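Local coordinates for protein aminoglycoside N(3)-acetyltransferase, AAC(3)-IVa (Escherichia coli, PDB 6MN3) that transfers an acetyl group from acetyl-CoA to the 3-amino group of 2-deoxystreptamine aminoglycosides, probably including gentamicin and apramycin, and so gives antibiotic resistance, at residues Q208-V213 against F217-R222. Residues are numbered along the deposited sequence; the frame is centred on the assembly and turned at random.
Sequences QKEGPV and FARLIR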
ATOM      1  N   GLN A 208      -7.251   8.953 -11.939  1.00 28.69           N
ATOM      2  CA  GLN A 208      -5.924   9.011 -11.341  1.00 24.18           C
ATOM      3  C   GLN A 208      -5.370  10.417 -11.513  1.00 32.59           C
ATOM      4  O   GLN A 208      -5.227  10.902 -12.641  1.00 27.94           O
ATOM      5  CB  GLN A 208      -4.992   7.978 -11.976  1.00 26.29           C
ATOM      6  CG  GLN A 208      -3.540   8.103 -11.556  1.00 29.22           C
ATOM      7  CD  GLN A 208      -2.677   6.980 -12.100  1.00 34.01           C
ATOM      8  OE1 GLN A 208      -2.631   5.888 -11.533  1.00 36.77           O
ATOM      9  NE2 GLN A 208      -1.984   7.244 -13.203  1.00 29.88           N
ATOM     10  N   LYS A 209      -5.079  11.074 -10.394  1.00 32.82           N
ATOM     11  CA  LYS A 209      -4.412  12.366 -10.406  1.00 23.67           C
ATOM     12  C   LYS A 209      -2.905  12.158 -10.388  1.00 22.40           C
ATOM     13  O   LYS A 209      -2.392  11.287  -9.678  1.00 25.35           O
ATOM     14  CB  LYS A 209      -4.846  13.209  -9.208  1.00 24.49           C
ATOM     15  CG  LYS A 209      -6.060  14.078  -9.484  1.00 33.35           C
ATOM     16  CD  LYS A 209      -7.054  14.029  -8.341  1.00 42.42           C
ATOM     17  CE  LYS A 209      -8.309  14.817  -8.680  1.00 54.29           C
ATOM     18  NZ  LYS A 209      -9.309  14.776  -7.577  1.00 58.74           N
ATOM     19  N   GLU A 210      -2.197  12.951 -11.182  1.00 22.23           N
ATOM     20  CA  GLU A 210      -0.757  12.809 -11.331  1.00 34.28           C
ATOM     21  C   GLU A 210      -0.087  14.159 -11.144  1.00 30.51           C
ATOM     22  O   GLU A 210      -0.632  15.195 -11.535  1.00 23.92           O
ATOM     23  CB  GLU A 210      -0.389  12.232 -12.702  1.00 29.55           C
ATOM     24  CG  GLU A 210      -0.986  10.866 -12.983  1.00 35.77           C
ATOM     25  CD  GLU A 210      -0.614  10.343 -14.355  1.00 45.82           C
ATOM     26  OE1 GLU A 210      -0.027  11.109 -15.147  1.00 44.10           O
ATOM     27  OE2 GLU A 210      -0.906   9.163 -14.640  1.00 52.91           O
ATOM     28  N   GLY A 211       1.097  14.135 -10.544  1.00 27.16           N
ATOM     29  CA  GLY A 211       1.853  15.335 -10.298  1.00 31.87           C
ATOM     30  C   GLY A 211       3.104  15.048  -9.498  1.00 28.37           C
ATOM     31  O   GLY A 211       3.380  13.906  -9.116  1.00 24.90           O
ATOM     32  N   PRO A 212       3.893  16.086  -9.231  1.00 26.08           N
ATOM     33  CA  PRO A 212       5.128  15.898  -8.468  1.00 22.94           C
ATOM     34  C   PRO A 212       4.930  16.055  -6.968  1.00 23.92           C
ATOM     35  O   PRO A 212       4.162  16.894  -6.493  1.00 23.49           O
ATOM     36  CB  PRO A 212       6.030  17.011  -9.017  1.00 26.91           C
ATOM     37  CG  PRO A 212       5.073  18.116  -9.334  1.00 27.83           C
ATOM     38  CD  PRO A 212       3.765  17.462  -9.745  1.00 28.57           C
ATOM     39  N   VAL A 213       5.636  15.215  -6.218  1.00 24.60           N
ATOM     40  CA  VAL A 213       5.811  15.375  -4.779  1.00 20.28           C
ATOM     41  C   VAL A 213       7.303  15.229  -4.523  1.00 27.29           C
ATOM     42  O   VAL A 213       7.859  14.138  -4.690  1.00 29.78           O
ATOM     43  CB  VAL A 213       5.009  14.353  -3.965  1.00 24.34           C
ATOM     44  CG1 VAL A 213       5.400  14.424  -2.499  1.00 20.14           C
ATOM     45  CG2 VAL A 213       3.517  14.592  -4.132  1.00 29.52           C
ATOM     46  N   PHE A 217       7.513  11.256  -9.171  1.00 30.17           N
ATOM     47  CA  PHE A 217       6.239  11.129  -9.866  1.00 27.74           C
ATOM     48  C   PHE A 217       5.225  10.512  -8.908  1.00 26.58           C
ATOM     49  O   PHE A 217       5.411   9.384  -8.439  1.00 34.27           O
ATOM     50  CB  PHE A 217       6.423  10.267 -11.115  1.00 34.10           C
ATOM     51  CG  PHE A 217       5.163  10.048 -11.905  1.00 36.80           C
ATOM     52  CD1 PHE A 217       4.644   8.774 -12.067  1.00 41.61           C
ATOM     53  CD2 PHE A 217       4.510  11.112 -12.505  1.00 42.05           C
ATOM     54  CE1 PHE A 217       3.489   8.567 -12.799  1.00 44.64           C
ATOM     55  CE2 PHE A 217       3.355  10.911 -13.239  1.00 43.85           C
ATOM     56  CZ  PHE A 217       2.844   9.636 -13.385  1.00 39.16           C
ATOM     57  N   ALA A 218       4.168  11.253  -8.592  1.00 26.93           N
ATOM     58  CA  ALA A 218       3.177  10.815  -7.621  1.00 26.75           C
ATOM     59  C   ALA A 218       1.845  10.551  -8.305  1.00 27.28           C
ATOM     60  O   ALA A 218       1.447  11.283  -9.216  1.00 28.35           O
ATOM     61  CB  ALA A 218       2.992  11.852  -6.512  1.00 27.65           C
ATOM     62  N   ARG A 219       1.160   9.502  -7.858  1.00 25.18           N
ATOM     63  CA  ARG A 219      -0.145   9.133  -8.385  1.00 25.26           C
ATOM     64  C   ARG A 219      -1.120   9.004  -7.229  1.00 25.92           C
ATOM     65  O   ARG A 219      -0.799   8.389  -6.208  1.00 30.66           O
ATOM     66  CB  ARG A 219      -0.074   7.827  -9.180  1.00 28.33           C
ATOM     67  CG  ARG A 219       0.375   8.029 -10.616  1.00 28.83           C
ATOM     68  CD  ARG A 219       0.727   6.719 -11.284  1.00 31.29           C
ATOM     69  NE  ARG A 219       2.055   6.252 -10.910  1.00 38.65           N
ATOM     70  CZ  ARG A 219       2.800   5.447 -11.660  1.00 38.89           C
ATOM     71  NH1 ARG A 219       2.348   5.024 -12.832  1.00 31.53           N
ATOM     72  NH2 ARG A 219       3.999   5.071 -11.241  1.00 46.40           N
ATOM     73  N   LEU A 220      -2.307   9.585  -7.391  1.00 25.87           N
ATOM     74  CA  LEU A 220      -3.312   9.630  -6.336  1.00 26.12           C
ATOM     75  C   LEU A 220      -4.641   9.149  -6.896  1.00 26.42           C
ATOM     76  O   LEU A 220      -5.166   9.740  -7.845  1.00 25.27           O
ATOM     77  CB  LEU A 220      -3.442  11.045  -5.773  1.00 22.59           C
ATOM     78  CG  LEU A 220      -4.517  11.254  -4.708  1.00 25.26           C
ATOM     79  CD1 LEU A 220      -4.170  10.497  -3.437  1.00 22.54           C
ATOM     80  CD2 LEU A 220      -4.680  12.732  -4.433  1.00 19.61           C
ATOM     81  N   ILE A 221      -5.179   8.079  -6.313  1.00 26.69           N
ATOM     82  CA  ILE A 221      -6.420   7.459  -6.764  1.00 28.95           C
ATOM     83  C   ILE A 221      -7.282   7.160  -5.548  1.00 30.53           C
ATOM     84  O   ILE A 221      -6.775   6.727  -4.508  1.00 32.13           O
ATOM     85  CB  ILE A 221      -6.169   6.158  -7.562  1.00 32.69           C
ATOM     86  CG1 ILE A 221      -4.969   6.297  -8.505  1.00 34.62           C
ATOM     87  CG2 ILE A 221      -7.412   5.762  -8.338  1.00 38.27           C
ATOM     88  CD1 ILE A 221      -3.683   5.703  -7.955  1.00 32.96           C
ATOM     89  N   ARG A 222      -8.589   7.390  -5.679  1.00 23.98           N
ATOM     90  CA  ARG A 222      -9.519   6.977  -4.638  1.00 25.94           C
ATOM     91  C   ARG A 222      -9.519   5.458  -4.514  1.00 27.49           C
ATOM     92  O   ARG A 222      -9.562   4.743  -5.519  1.00 30.35           O
ATOM     93  CB  ARG A 222     -10.925   7.480  -4.951  1.00 30.47           C
ATOM     94  CG  ARG A 222     -11.189   8.911  -4.516  1.00 40.30           C
ATOM     95  CD  ARG A 222     -12.495   9.425  -5.103  1.00 42.14           C
ATOM     96  NE  ARG A 222     -13.517   8.383  -5.160  1.00 45.55           N
ATOM     97  CZ  ARG A 222     -14.393   8.143  -4.190  1.00 52.83           C
ATOM     98  NH1 ARG A 222     -14.375   8.875  -3.084  1.00 59.94           N
ATOM     99  NH2 ARG A 222     -15.286   7.174  -4.327  1.00 52.23           N
TER
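Ala-218 O accepts Gly-211 N at 3.2 Å and also takes a CA-H...O contact from Glu-210 CA at 3.4 Å. Ala-218 N returns a bond of 2.8 Å to Gly-211 O. Lys-209 and Leu-220 form the next hydrogen-bonded pair, Lys-209 N to Leu-220 O and Leu-220 N to Lys-209 O, both 2.9 Å. Glu-210 and Arg-219 make the non-hydrogen-bonded pair between them. On their face, Gln-208 reaches out with CG anti to its backbone N (chi1 172°) and lays its amide over the aliphatic part of Arg-219, with NE2 3.4 Å from Arg-219 CD. The guanidinium carries Phe-217 CE1 over one face and is salt-bridged to Asp-199, which also accepts Gln-208 NE2. NE2 donates as well to the anti lone pair of Glu-210 OE2, in a bent bond. The carboxylate of Glu-210 meets the edge of the Phe-217 ring, its plane turned 77° from the ring. Ala-218 lies on the other face, where its CB meets Val-213 CG2 at 3.7 Å, and Leu-19 of helix 9-19 touches both. Strand 216-222 also bonds through its backbone to strand 141-145. The pair is an antiparallel beta hairpin at the edge of the mixed central sheet of this Antibiotic_NAT enzyme.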